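Local atomic coordinates of C alpha-dehydrogenase (Sphingobium sp. SYK-6, PDB entry 4YAG), a protein that oxidises the C-alpha alcohol of lignin-derived beta-aryl ethers with NAD(+), as a short-chain dehydrogenase of the lignin beta-aryl ether cleavage pathway. Residues A8-G13 with L32-I37; D95-F100 with S153-Y158; G189-R194 with N227-T232. All coordinates share one frame; numbering follows the deposited sequence.

Contact 1 (A8-G13 with L32-I37). With NAI (1,4-dihydronicotinamide adenine dinucleotide), chain C.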
loop_
_atom_site.group_PDB
_atom_site.type_symbol
_atom_site.label_atom_id
_atom_site.label_comp_id
_atom_site.label_asym_id
_atom_site.label_seq_id
_atom_site.Cartn_x
_atom_site.Cartn_y
_atom_site.Cartn_z
ATOM N N ALA A 8 -18.386 12.362 -15.626
ATOM C CA ALA A 8 -17.182 12.100 -14.838
ATOM C C ALA A 8 -17.490 12.320 -13.365
ATOM O O ALA A 8 -18.014 13.375 -12.987
ATOM C CB ALA A 8 -16.040 13.009 -15.284
ATOM N N PHE A 9 -17.179 11.324 -12.539
ATOM C CA PHE A 9 -17.302 11.410 -11.099
ATOM C C PHE A 9 -15.904 11.637 -10.549
ATOM O O PHE A 9 -15.007 10.788 -10.746
ATOM C CB PHE A 9 -17.884 10.105 -10.570
ATOM C CG PHE A 9 -18.086 10.079 -9.070
ATOM C CD1 PHE A 9 -17.113 9.600 -8.232
ATOM C CD2 PHE A 9 -19.253 10.531 -8.515
ATOM C CE1 PHE A 9 -17.306 9.571 -6.863
ATOM C CE2 PHE A 9 -19.457 10.520 -7.142
ATOM C CZ PHE A 9 -18.493 10.034 -6.318
ATOM N N ILE A 10 -15.705 12.770 -9.880
ATOM C CA ILE A 10 -14.379 13.201 -9.456
ATOM C C ILE A 10 -14.326 13.406 -7.956
ATOM O O ILE A 10 -14.925 14.335 -7.411
ATOM C CB ILE A 10 -13.965 14.519 -10.148
ATOM C CG1 ILE A 10 -14.223 14.431 -11.659
ATOM C CG2 ILE A 10 -12.516 14.877 -9.844
ATOM C CD1 ILE A 10 -13.929 15.711 -12.384
ATOM N N THR A 11 -13.589 12.540 -7.267
ATOM C CA THR A 11 -13.397 12.752 -5.839
ATOM C C THR A 11 -12.319 13.804 -5.616
ATOM O O THR A 11 -11.369 13.929 -6.380
ATOM C CB THR A 11 -13.048 11.481 -5.098
ATOM O OG1 THR A 11 -11.704 11.107 -5.427
ATOM C CG2 THR A 11 -14.033 10.374 -5.424
ATOM N N GLY A 12 -12.512 14.623 -4.589
ATOM C CA GLY A 12 -11.701 15.815 -4.398
ATOM C C GLY A 12 -11.847 16.778 -5.569
ATOM O O GLY A 12 -10.942 17.559 -5.861
ATOM N N GLY A 13 -13.009 16.743 -6.225
ATOM C CA GLY A 13 -13.236 17.510 -7.430
ATOM C C GLY A 13 -13.443 19.003 -7.230
ATOM O O GLY A 13 -13.518 19.755 -8.203
ATOM N N LEU A 32 -20.304 16.675 -14.991
ATOM C CA LEU A 32 -19.501 16.416 -13.798
ATOM C C LEU A 32 -20.313 16.112 -12.554
ATOM O O LEU A 32 -21.336 16.740 -12.295
ATOM C CB LEU A 32 -18.637 17.628 -13.465
ATOM C CG LEU A 32 -17.731 18.168 -14.566
ATOM C CD1 LEU A 32 -17.093 19.458 -14.070
ATOM C CD2 LEU A 32 -16.706 17.133 -14.967
ATOM N N VAL A 33 -19.791 15.185 -11.750
ATOM C CA VAL A 33 -20.197 15.042 -10.370
ATOM C C VAL A 33 -18.945 15.224 -9.538
ATOM O O VAL A 33 -17.974 14.455 -9.682
ATOM C CB VAL A 33 -20.829 13.670 -10.092
ATOM C CG1 VAL A 33 -21.132 13.495 -8.617
ATOM C CG2 VAL A 33 -22.063 13.506 -10.906
ATOM N N LEU A 34 -18.947 16.264 -8.711
ATOM C CA LEU A 34 -17.823 16.554 -7.826
ATOM C C LEU A 34 -18.171 16.049 -6.430
ATOM O O LEU A 34 -19.172 16.450 -5.844
ATOM C CB LEU A 34 -17.525 18.051 -7.792
ATOM C CG LEU A 34 -17.398 18.730 -9.148
ATOM C CD1 LEU A 34 -17.097 20.200 -8.972
ATOM C CD2 LEU A 34 -16.350 18.084 -10.014
ATOM N N ALA A 35 -17.341 15.147 -5.910
ATOM C CA ALA A 35 -17.551 14.545 -4.611
ATOM C C ALA A 35 -16.408 15.003 -3.701
ATOM O O ALA A 35 -15.242 14.902 -4.046
ATOM C CB ALA A 35 -17.580 13.019 -4.716
ATOM N N ASP A 36 -16.751 15.535 -2.546
ATOM C CA ASP A 36 -15.742 16.160 -1.681
ATOM C C ASP A 36 -16.248 16.179 -0.252
ATOM O O ASP A 36 -17.458 16.310 0.000
ATOM C CB ASP A 36 -15.482 17.585 -2.182
ATOM C CG ASP A 36 -14.114 18.118 -1.813
ATOM O OD1 ASP A 36 -13.896 18.416 -0.618
ATOM O OD2 ASP A 36 -13.266 18.254 -2.737
ATOM N N ILE A 37 -15.324 16.140 0.694
ATOM C CA ILE A 37 -15.687 16.147 2.096
ATOM C C ILE A 37 -15.915 17.577 2.624
ATOM O O ILE A 37 -16.493 17.766 3.690
ATOM C CB ILE A 37 -14.594 15.398 2.936
ATOM C CG1 ILE A 37 -15.160 14.921 4.274
ATOM C CG2 ILE A 37 -13.375 16.271 3.141
ATOM C CD1 ILE A 37 -14.197 14.007 5.012
HETATM P PA NAI C . -6.636 19.728 -2.452
HETATM O O1A NAI C . -6.756 19.653 -0.955
HETATM O O2A NAI C . -6.625 21.110 -3.072
HETATM O O5B NAI C . -7.776 18.884 -3.132
HETATM C C5B NAI C . -8.188 17.682 -2.550
HETATM C C4B NAI C . -9.641 17.746 -2.294
HETATM O O4B NAI C . -9.980 16.403 -1.819
HETATM C C3B NAI C . -10.089 18.718 -1.294
HETATM O O3B NAI C . -11.150 19.561 -1.788
HETATM C C2B NAI C . -10.488 17.917 -0.154
HETATM O O2B NAI C . -11.522 18.513 0.643
HETATM C C1B NAI C . -10.868 16.621 -0.717
HETATM N N9A NAI C . -10.794 15.533 0.222
HETATM C C8A NAI C . -9.822 15.281 1.167
HETATM N N7A NAI C . -10.144 14.196 1.885
HETATM C C5A NAI C . -11.334 13.698 1.419
HETATM C C6A NAI C . -12.167 12.625 1.740
HETATM N N6A NAI C . -11.850 11.800 2.828
HETATM N N1A NAI C . -13.312 12.419 1.041
HETATM C C2A NAI C . -13.652 13.253 0.030
HETATM N N3A NAI C . -12.891 14.301 -0.318
HETATM C C4A NAI C . -11.745 14.548 0.355
HETATM O O3 NAI C . -5.257 19.004 -2.752
HETATM P PN NAI C . -4.668 18.360 -4.107
HETATM O O1N NAI C . -5.413 18.823 -5.353
HETATM O O2N NAI C . -3.204 18.724 -4.095
HETATM O O5D NAI C . -4.879 16.783 -3.883
HETATM C C5D NAI C . -5.369 15.925 -4.917
HETATM C C4D NAI C . -4.540 14.695 -4.983
HETATM O O4D NAI C . -3.228 15.054 -5.553
HETATM C C3D NAI C . -4.272 14.066 -3.686
HETATM O O3D NAI C . -4.482 12.644 -3.800
HETATM C C2D NAI C . -2.872 14.358 -3.389
HETATM O O2D NAI C . -2.299 13.351 -2.547
HETATM C C1D NAI C . -2.236 14.376 -4.693
HETATM N N1N NAI C . -1.005 15.051 -4.882
HETATM C C2N NAI C . -0.867 16.417 -4.814
HETATM C C3N NAI C . 0.371 16.993 -5.045
HETATM C C7N NAI C . 0.549 18.471 -4.981
HETATM O O7N NAI C . 1.677 19.006 -5.041
HETATM N N7N NAI C . -0.661 19.289 -4.938
HETATM C C4N NAI C . 1.483 16.226 -5.354
HETATM C C5N NAI C . 1.315 14.859 -5.473
HETATM C C6N NAI C . 0.089 14.286 -5.252
#
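In the first beta-alpha-beta unit of the Rossmann fold, strands 8-11 and 32-36 lie side by side and parallel, with Val33 N donating to Ala8 O at 2.8 Å, Ile10 N to Val33 O and Ala35 N to Ile10 O. On one face of this pair the Phe9 ring, its CG anti to the backbone N (chi1 -179°), reaches along strand 32-36 and meets Val33 CG1 through CD2 at 3.5 Å and Ala35 CB through CZ at 3.5 Å. The other face is aliphatic: Ile10 CD1 sits 4.1 Å from both Leu32 CD2 and Leu34 CD2, under helix 16-27. Beyond Thr11 the chain enters the glycine-rich turn of the short-chain dehydrogenases, a type II turn from Ile10 to Gly13. A side chain at Gly12 would run into O4B of the cofactor, and one at Gly13 into Leu34 CD2. Thr11 OG1 is held by the backbone amides of Asn91 and Ala92. At the end of the second strand the Asp36 carboxylate grips the adenosine ribose with both oxygens, OD1 taking NAI O2B at 2.7 Å and OD2 taking NAI O3B at 2.7 Å, a pairing characteristic of enzymes that prefer NAD over NADP.

Contact 2 (D95-F100 with S153-Y158); sequences DPSGPF and SFMAIY. With NAI (1,4-dihydronicotinamide adenine dinucleotide), chain C.
Gly98 and Phe154 make the direct polar link between loop 95-100 and segment 153-158: Gly98 N donates to Phe154 O at 3.0 Å, in the carbonyl plane, and Phe154 CA returns a CH...O contact to Gly98 O. Waters extend this link. One donates to Ser97 OG and accepts from Tyr158 N, another bridges Phe100 N and Ser153 OG, so the amides of Tyr158, at the start of helix 156-177, and of Phe100 in the loop are met by water. Within the loop, an Asx turn fixes the bend: Asp95 OD1 receives Ser97 OG at 2.8 Å on its syn lone pair, and Ser97 N from above the carboxylate plane. Replacing Ser97 by alanine is likely to cost Asp95 OD1 its hydroxyl donor and leave the water on Tyr158 N without this acceptor.

With CG turned away from the backbone N (chi1 -171°), Phe154 lays one ring face on Gly98, whose CA stands 3.7 Å from the ring centroid in a CH-pi contact. Phe100 meets Ala156 with its edge, CD1 lying 3.9 Å from Ala156 CB.

Among the apolar pairs, Pro96 CG slides past Ile157 CG2 at 3.8 Å, while Pro96 CD meets Tyr158 CD1 at 3.6 Å with the two side chains crossed at about a right angle. Tyr158 then extends to the cofactor, its OH hydrogen-bonded to NAI O2D at 2.8 Å; with Lys162 it fits the Tyr-X-X-X-Lys signature of the family.

The contact joins the loop after strand 87-90 to the start of helix 156-177; helix 105-133 packs on Ile157 and Tyr158, helix 213-219 on Pro99 and Phe154, and Asp174 of the second subunit binds Ser153 OG.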
loop_
_atom_site.group_PDB
_atom_site.type_symbol
_atom_site.label_atom_id
_atom_site.label_comp_id
_atom_site.label_asym_id
_atom_site.label_seq_id
_atom_site.Cartn_x
_atom_site.Cartn_y
_atom_site.Cartn_z
ATOM N N ASP A 95 -2.510 14.982 3.252
ATOM C CA ASP A 95 -1.102 14.903 3.682
ATOM C C ASP A 95 -1.052 14.508 5.150
ATOM O O ASP A 95 -1.320 15.344 6.024
ATOM C CB ASP A 95 -0.454 16.285 3.517
ATOM C CG ASP A 95 1.032 16.278 3.840
ATOM O OD1 ASP A 95 1.513 15.220 4.267
ATOM O OD2 ASP A 95 1.697 17.318 3.629
ATOM N N PRO A 96 -0.676 13.253 5.438
ATOM C CA PRO A 96 -0.602 12.686 6.787
ATOM C C PRO A 96 0.831 12.717 7.356
ATOM O O PRO A 96 1.160 11.950 8.253
ATOM C CB PRO A 96 -1.032 11.247 6.546
ATOM C CG PRO A 96 -0.438 10.932 5.232
ATOM C CD PRO A 96 -0.439 12.208 4.423
ATOM N N SER A 97 1.662 13.591 6.823
ATOM C CA SER A 97 3.084 13.616 7.164
ATOM C C SER A 97 3.352 14.243 8.514
ATOM O O SER A 97 2.558 15.042 9.036
ATOM C CB SER A 97 3.874 14.347 6.081
ATOM O OG SER A 97 3.754 13.673 4.828
ATOM N N GLY A 98 4.503 13.892 9.076
ATOM C CA GLY A 98 4.937 14.451 10.338
ATOM C C GLY A 98 6.066 13.613 10.885
ATOM O O GLY A 98 6.407 12.553 10.328
ATOM N N PRO A 99 6.627 14.054 12.011
ATOM C CA PRO A 99 7.749 13.318 12.598
ATOM C C PRO A 99 7.357 11.861 12.856
ATOM O O PRO A 99 6.332 11.581 13.479
ATOM C CB PRO A 99 8.008 14.077 13.898
ATOM C CG PRO A 99 7.510 15.457 13.626
ATOM C CD PRO A 99 6.293 15.258 12.781
ATOM N N PHE A 100 8.165 10.911 12.383
ATOM C CA PHE A 100 7.708 9.526 12.336
ATOM C C PHE A 100 7.408 8.981 13.730
ATOM O O PHE A 100 6.464 8.227 13.921
ATOM C CB PHE A 100 8.748 8.627 11.661
ATOM C CG PHE A 100 8.311 7.193 11.530
ATOM C CD1 PHE A 100 7.528 6.796 10.486
ATOM C CD2 PHE A 100 8.668 6.250 12.471
ATOM C CE1 PHE A 100 7.110 5.482 10.361
ATOM C CE2 PHE A 100 8.255 4.944 12.358
ATOM C CZ PHE A 100 7.475 4.555 11.311
ATOM N N SER A 153 11.372 9.524 6.300
ATOM C CA SER A 153 10.428 8.947 7.234
ATOM C C SER A 153 9.272 9.891 7.596
ATOM O O SER A 153 8.207 9.420 7.964
ATOM C CB SER A 153 11.164 8.510 8.512
ATOM O OG SER A 153 11.724 9.637 9.152
ATOM N N PHE A 154 9.514 11.197 7.509
ATOM C CA PHE A 154 8.491 12.234 7.746
ATOM C C PHE A 154 7.320 12.009 6.799
ATOM O O PHE A 154 6.196 12.410 7.089
ATOM C CB PHE A 154 9.131 13.620 7.503
ATOM C CG PHE A 154 8.290 14.799 7.892
ATOM C CD1 PHE A 154 7.437 15.394 6.978
ATOM C CD2 PHE A 154 8.424 15.378 9.154
ATOM C CE1 PHE A 154 6.687 16.525 7.333
ATOM C CE2 PHE A 154 7.681 16.508 9.509
ATOM C CZ PHE A 154 6.810 17.068 8.593
ATOM N N MET A 155 7.579 11.373 5.664
ATOM C CA MET A 155 6.538 11.135 4.654
ATOM C C MET A 155 6.170 9.660 4.519
ATOM O O MET A 155 5.628 9.239 3.504
ATOM C CB MET A 155 7.010 11.670 3.306
ATOM C CG MET A 155 7.509 13.105 3.410
ATOM S SD MET A 155 6.783 14.239 2.232
ATOM C CE MET A 155 7.926 15.610 2.388
ATOM N N ALA A 156 6.436 8.865 5.547
ATOM C CA ALA A 156 6.236 7.423 5.430
ATOM C C ALA A 156 4.806 7.029 5.089
ATOM O O ALA A 156 4.580 6.170 4.239
ATOM C CB ALA A 156 6.662 6.713 6.689
ATOM N N ILE A 157 3.833 7.612 5.787
ATOM C CA ILE A 157 2.445 7.182 5.607
ATOM C C ILE A 157 1.953 7.547 4.196
ATOM O O ILE A 157 1.270 6.760 3.519
ATOM C CB ILE A 157 1.547 7.786 6.691
ATOM C CG1 ILE A 157 2.014 7.333 8.074
ATOM C CG2 ILE A 157 0.091 7.368 6.464
ATOM C CD1 ILE A 157 1.292 8.000 9.233
ATOM N N TYR A 158 2.316 8.748 3.762
ATOM C CA TYR A 158 1.961 9.251 2.441
ATOM C C TYR A 158 2.591 8.389 1.361
ATOM O O TYR A 158 1.913 7.891 0.470
ATOM C CB TYR A 158 2.467 10.679 2.284
ATOM C CG TYR A 158 1.937 11.385 1.052
ATOM C CD1 TYR A 158 0.625 11.830 1.002
ATOM C CD2 TYR A 158 2.750 11.636 -0.031
ATOM C CE1 TYR A 158 0.137 12.512 -0.110
ATOM C CE2 TYR A 158 2.262 12.311 -1.156
ATOM C CZ TYR A 158 0.969 12.745 -1.181
ATOM O OH TYR A 158 0.506 13.419 -2.297
HETATM P PA NAI C . -6.636 19.728 -2.452
HETATM O O1A NAI C . -6.756 19.653 -0.955
HETATM O O2A NAI C . -6.625 21.110 -3.072
HETATM O O5B NAI C . -7.776 18.884 -3.132
HETATM C C5B NAI C . -8.188 17.682 -2.550
HETATM C C4B NAI C . -9.641 17.746 -2.294
HETATM O O4B NAI C . -9.980 16.403 -1.819
HETATM C C3B NAI C . -10.089 18.718 -1.294
HETATM O O3B NAI C . -11.150 19.561 -1.788
HETATM C C2B NAI C . -10.488 17.917 -0.154
HETATM O O2B NAI C . -11.522 18.513 0.643
HETATM C C1B NAI C . -10.868 16.621 -0.717
HETATM N N9A NAI C . -10.794 15.533 0.222
HETATM C C8A NAI C . -9.822 15.281 1.167
HETATM N N7A NAI C . -10.144 14.196 1.885
HETATM C C5A NAI C . -11.334 13.698 1.419
HETATM C C6A NAI C . -12.167 12.625 1.740
HETATM N N6A NAI C . -11.850 11.800 2.828
HETATM N N1A NAI C . -13.312 12.419 1.041
HETATM C C2A NAI C . -13.652 13.253 0.030
HETATM N N3A NAI C . -12.891 14.301 -0.318
HETATM C C4A NAI C . -11.745 14.548 0.355
HETATM O O3 NAI C . -5.257 19.004 -2.752
HETATM P PN NAI C . -4.668 18.360 -4.107
HETATM O O1N NAI C . -5.413 18.823 -5.353
HETATM O O2N NAI C . -3.204 18.724 -4.095
HETATM O O5D NAI C . -4.879 16.783 -3.883
HETATM C C5D NAI C . -5.369 15.925 -4.917
HETATM C C4D NAI C . -4.540 14.695 -4.983
HETATM O O4D NAI C . -3.228 15.054 -5.553
HETATM C C3D NAI C . -4.272 14.066 -3.686
HETATM O O3D NAI C . -4.482 12.644 -3.800
HETATM C C2D NAI C . -2.872 14.358 -3.389
HETATM O O2D NAI C . -2.299 13.351 -2.547
HETATM C C1D NAI C . -2.236 14.376 -4.693
HETATM N N1N NAI C . -1.005 15.051 -4.882
HETATM C C2N NAI C . -0.867 16.417 -4.814
HETATM C C3N NAI C . 0.371 16.993 -5.045
HETATM C C7N NAI C . 0.549 18.471 -4.981
HETATM O O7N NAI C . 1.677 19.006 -5.041
HETATM N N7N NAI C . -0.661 19.289 -4.938
HETATM C C4N NAI C . 1.483 16.226 -5.354
HETATM C C5N NAI C . 1.315 14.859 -5.473
HETATM C C6N NAI C . 0.089 14.286 -5.252
HETATM O O HOH W 1 3.861 10.046 7.780
HETATM O O HOH W 2 3.278 10.850 5.387
HETATM O O HOH W 3 5.939 10.046 9.425
HETATM O O HOH W 4 10.810 11.317 11.043
#

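Contact 3 (G189-R194 with N227-T232); sequences GPIKSR and NWMEPT. With NAI (1,4-dihydronicotinamide adenine dinucleotide), chain C.
Ile191 and Met229 form a single beta bridge beside the nicotinamide end of the cofactor. The backbone of Ile191 reads both ends of the carboxamide: Ile191 N donates to NAI O7N at 3.0 Å, nearly straight, and Ile191 O accepts from NAI N7N. Farther along the loop, Ser193 OG donates to the phosphate oxygen NAI O2N at 2.7 Å and Arg194 N to NAI O2A, so consecutive stations of this loop follow the cofactor from amide to pyrophosphate.

Residues 227-232 hold that loop in place. Met229 N donates to Pro190 O at 3.1 Å, and Lys192 N to Met229 O at 2.8 Å in the carbonyl plane, pinning the residues on each side of Ile191. The Ile191 side chain adds to this: CD1 lies alongside Met229 CB, at 3.7 Å, and CG2 packs against Pro231 CD.

Outside this frame, Pro190 CB sits over one face of Trp228, 3.6 Å from the centroid of the five-membered ring, a CH-pi contact. Lys192, its chain extended beyond CG, passes Trp228 CB and the Trp228 carbonyl before NZ reaches Glu230 OE2 at 2.9 Å in a salt bridge. NZ comes to OE2 from above the carboxylate plane, and the bend of Glu230 at chi2 (-68°) brings the carboxylate back to the lysine.

The contact thus ties the loop after strand 181-187 to the start of helix 231-244, with Val234 of that helix touching both Ile191 and Met229, Ile17 of helix 16-27 against Ile191, and Trp255 of a loop against Pro190.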
loop_
_atom_site.group_PDB
_atom_site.type_symbol
_atom_site.label_atom_id
_atom_site.label_comp_id
_atom_site.label_asym_id
_atom_site.label_seq_id
_atom_site.Cartn_x
_atom_site.Cartn_y
_atom_site.Cartn_z
ATOM N N GLY A 189 4.161 15.965 -9.347
ATOM C CA GLY A 189 5.064 16.768 -8.555
ATOM C C GLY A 189 4.278 17.925 -7.961
ATOM O O GLY A 189 3.074 17.827 -7.784
ATOM N N PRO A 190 4.952 19.027 -7.649
ATOM C CA PRO A 190 4.272 20.139 -6.952
ATOM C C PRO A 190 3.244 20.892 -7.798
ATOM O O PRO A 190 3.599 21.527 -8.792
ATOM C CB PRO A 190 5.424 21.057 -6.552
ATOM C CG PRO A 190 6.670 20.254 -6.715
ATOM C CD PRO A 190 6.401 19.248 -7.785
ATOM N N ILE A 191 1.975 20.796 -7.392
ATOM C CA ILE A 191 0.866 21.472 -8.056
ATOM C C ILE A 191 0.217 22.427 -7.062
ATOM O O ILE A 191 0.024 22.081 -5.891
ATOM C CB ILE A 191 -0.214 20.478 -8.521
ATOM C CG1 ILE A 191 0.402 19.225 -9.172
ATOM C CG2 ILE A 191 -1.241 21.161 -9.441
ATOM C CD1 ILE A 191 1.238 19.512 -10.369
ATOM N N LYS A 192 -0.127 23.619 -7.531
ATOM C CA LYS A 192 -0.872 24.568 -6.700
ATOM C C LYS A 192 -2.202 23.961 -6.282
ATOM O O LYS A 192 -2.989 23.535 -7.115
ATOM C CB LYS A 192 -1.148 25.867 -7.454
ATOM C CG LYS A 192 0.077 26.659 -7.816
ATOM C CD LYS A 192 -0.316 27.976 -8.486
ATOM C CE LYS A 192 0.899 28.758 -8.948
ATOM N NZ LYS A 192 0.517 29.902 -9.818
ATOM N N SER A 193 -2.460 23.932 -4.986
ATOM C CA SER A 193 -3.672 23.321 -4.467
ATOM C C SER A 193 -3.914 23.772 -3.039
ATOM O O SER A 193 -3.214 24.648 -2.536
ATOM C CB SER A 193 -3.588 21.802 -4.524
ATOM O OG SER A 193 -2.818 21.294 -3.434
ATOM N N ARG A 194 -4.888 23.150 -2.383
ATOM C CA ARG A 194 -5.186 23.470 -0.996
ATOM C C ARG A 194 -4.920 22.290 -0.060
ATOM O O ARG A 194 -5.520 22.198 1.013
ATOM C CB ARG A 194 -6.629 23.964 -0.867
ATOM C CG ARG A 194 -6.793 25.334 -1.485
ATOM C CD ARG A 194 -8.170 25.949 -1.243
ATOM N NE ARG A 194 -9.169 25.370 -2.134
ATOM C CZ ARG A 194 -10.424 25.812 -2.217
ATOM N NH1 ARG A 194 -10.819 26.800 -1.429
ATOM N NH2 ARG A 194 -11.284 25.252 -3.056
ATOM N N ASN A 227 5.605 29.054 -8.526
ATOM C CA ASN A 227 6.159 28.253 -9.618
ATOM C C ASN A 227 5.666 26.809 -9.623
ATOM O O ASN A 227 6.136 25.985 -10.409
ATOM C CB ASN A 227 7.691 28.266 -9.570
ATOM C CG ASN A 227 8.239 27.680 -8.286
ATOM O OD1 ASN A 227 7.526 27.554 -7.304
ATOM N ND2 ASN A 227 9.521 27.333 -8.285
ATOM N N TRP A 228 4.737 26.488 -8.731
ATOM C CA TRP A 228 4.103 25.184 -8.797
ATOM C C TRP A 228 3.165 25.196 -9.990
ATOM O O TRP A 228 2.732 26.243 -10.462
ATOM C CB TRP A 228 3.361 24.842 -7.508
ATOM C CG TRP A 228 4.264 24.638 -6.340
ATOM C CD1 TRP A 228 5.631 24.563 -6.360
ATOM C CD2 TRP A 228 3.876 24.499 -4.968
ATOM N NE1 TRP A 228 6.112 24.384 -5.086
ATOM C CE2 TRP A 228 5.055 24.345 -4.214
ATOM C CE3 TRP A 228 2.645 24.509 -4.304
ATOM C CZ2 TRP A 228 5.040 24.193 -2.828
ATOM C CZ3 TRP A 228 2.632 24.355 -2.928
ATOM C CH2 TRP A 228 3.822 24.202 -2.204
ATOM N N MET A 229 2.853 24.006 -10.479
ATOM C CA MET A 229 2.091 23.881 -11.702
ATOM C C MET A 229 0.611 24.204 -11.448
ATOM O O MET A 229 0.097 24.001 -10.346
ATOM C CB MET A 229 2.282 22.465 -12.252
ATOM C CG MET A 229 1.490 22.163 -13.524
ATOM S SD MET A 229 1.891 20.529 -14.159
ATOM C CE MET A 229 3.495 20.845 -14.893
ATOM N N GLU A 230 -0.066 24.704 -12.469
ATOM C CA GLU A 230 -1.489 24.986 -12.368
ATOM C C GLU A 230 -2.283 23.710 -12.515
ATOM O O GLU A 230 -1.976 22.888 -13.373
ATOM C CB GLU A 230 -1.902 25.929 -13.484
ATOM C CG GLU A 230 -1.400 27.341 -13.322
ATOM C CD GLU A 230 -2.055 28.047 -12.151
ATOM O OE1 GLU A 230 -3.135 27.596 -11.694
ATOM O OE2 GLU A 230 -1.479 29.044 -11.680
ATOM N N PRO A 231 -3.328 23.535 -11.696
ATOM C CA PRO A 231 -4.195 22.372 -11.868
ATOM C C PRO A 231 -4.748 22.191 -13.286
ATOM O O PRO A 231 -4.905 21.037 -13.697
ATOM C CB PRO A 231 -5.308 22.627 -10.850
ATOM C CG PRO A 231 -4.631 23.374 -9.768
ATOM C CD PRO A 231 -3.615 24.253 -10.438
ATOM N N THR A 232 -5.020 23.253 -14.036
ATOM C CA THR A 232 -5.592 23.048 -15.375
ATOM C C THR A 232 -4.568 22.408 -16.330
ATOM O O THR A 232 -4.951 21.696 -17.261
ATOM C CB THR A 232 -6.151 24.322 -15.987
ATOM O OG1 THR A 232 -5.183 25.366 -15.892
ATOM C CG2 THR A 232 -7.425 24.755 -15.244
HETATM P PA NAI C . -6.636 19.728 -2.452
HETATM O O1A NAI C . -6.756 19.653 -0.955
HETATM O O2A NAI C . -6.625 21.110 -3.072
HETATM O O5B NAI C . -7.776 18.884 -3.132
HETATM C C5B NAI C . -8.188 17.682 -2.550
HETATM C C4B NAI C . -9.641 17.746 -2.294
HETATM O O4B NAI C . -9.980 16.403 -1.819
HETATM C C3B NAI C . -10.089 18.718 -1.294
HETATM O O3B NAI C . -11.150 19.561 -1.788
HETATM C C2B NAI C . -10.488 17.917 -0.154
HETATM O O2B NAI C . -11.522 18.513 0.643
HETATM C C1B NAI C . -10.868 16.621 -0.717
HETATM N N9A NAI C . -10.794 15.533 0.222
HETATM C C8A NAI C . -9.822 15.281 1.167
HETATM N N7A NAI C . -10.144 14.196 1.885
HETATM C C5A NAI C . -11.334 13.698 1.419
HETATM C C6A NAI C . -12.167 12.625 1.740
HETATM N N6A NAI C . -11.850 11.800 2.828
HETATM N N1A NAI C . -13.312 12.419 1.041
HETATM C C2A NAI C . -13.652 13.253 0.030
HETATM N N3A NAI C . -12.891 14.301 -0.318
HETATM C C4A NAI C . -11.745 14.548 0.355
HETATM O O3 NAI C . -5.257 19.004 -2.752
HETATM P PN NAI C . -4.668 18.360 -4.107
HETATM O O1N NAI C . -5.413 18.823 -5.353
HETATM O O2N NAI C . -3.204 18.724 -4.095
HETATM O O5D NAI C . -4.879 16.783 -3.883
HETATM C C5D NAI C . -5.369 15.925 -4.917
HETATM C C4D NAI C . -4.540 14.695 -4.983
HETATM O O4D NAI C . -3.228 15.054 -5.553
HETATM C C3D NAI C . -4.272 14.066 -3.686
HETATM O O3D NAI C . -4.482 12.644 -3.800
HETATM C C2D NAI C . -2.872 14.358 -3.389
HETATM O O2D NAI C . -2.299 13.351 -2.547
HETATM C C1D NAI C . -2.236 14.376 -4.693
HETATM N N1N NAI C . -1.005 15.051 -4.882
HETATM C C2N NAI C . -0.867 16.417 -4.814
HETATM C C3N NAI C . 0.371 16.993 -5.045
HETATM C C7N NAI C . 0.549 18.471 -4.981
HETATM O O7N NAI C . 1.677 19.006 -5.041
HETATM N N7N NAI C . -0.661 19.289 -4.938
HETATM C C4N NAI C . 1.483 16.226 -5.354
HETATM C C5N NAI C . 1.315 14.859 -5.473
HETATM C C6N NAI C . 0.089 14.286 -5.252
HETATM O O HOH W 5 6.031 23.186 -10.597
#

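How the contacts relate
The three contacts follow one another along the chain and touch the same NADH molecule at different places. Contact 1 takes the adenosine end, contact 2 the nicotinamide ribose, and contact 3 the carboxamide and the pyrophosphate. None touches another directly: the nearest atoms of contacts 1 and 2 are about 11 Å apart, and those of contact 3 are about 7 Å from each of the others. Contacts 1 and 2 lie on opposite sides of the chain's centre, their own centres about 26 Å apart, with the extended cofactor spanning between them. Contact 1 belongs to the buried sheet, whereas contacts 2 and 3 join loops that follow strands to the starts of helices.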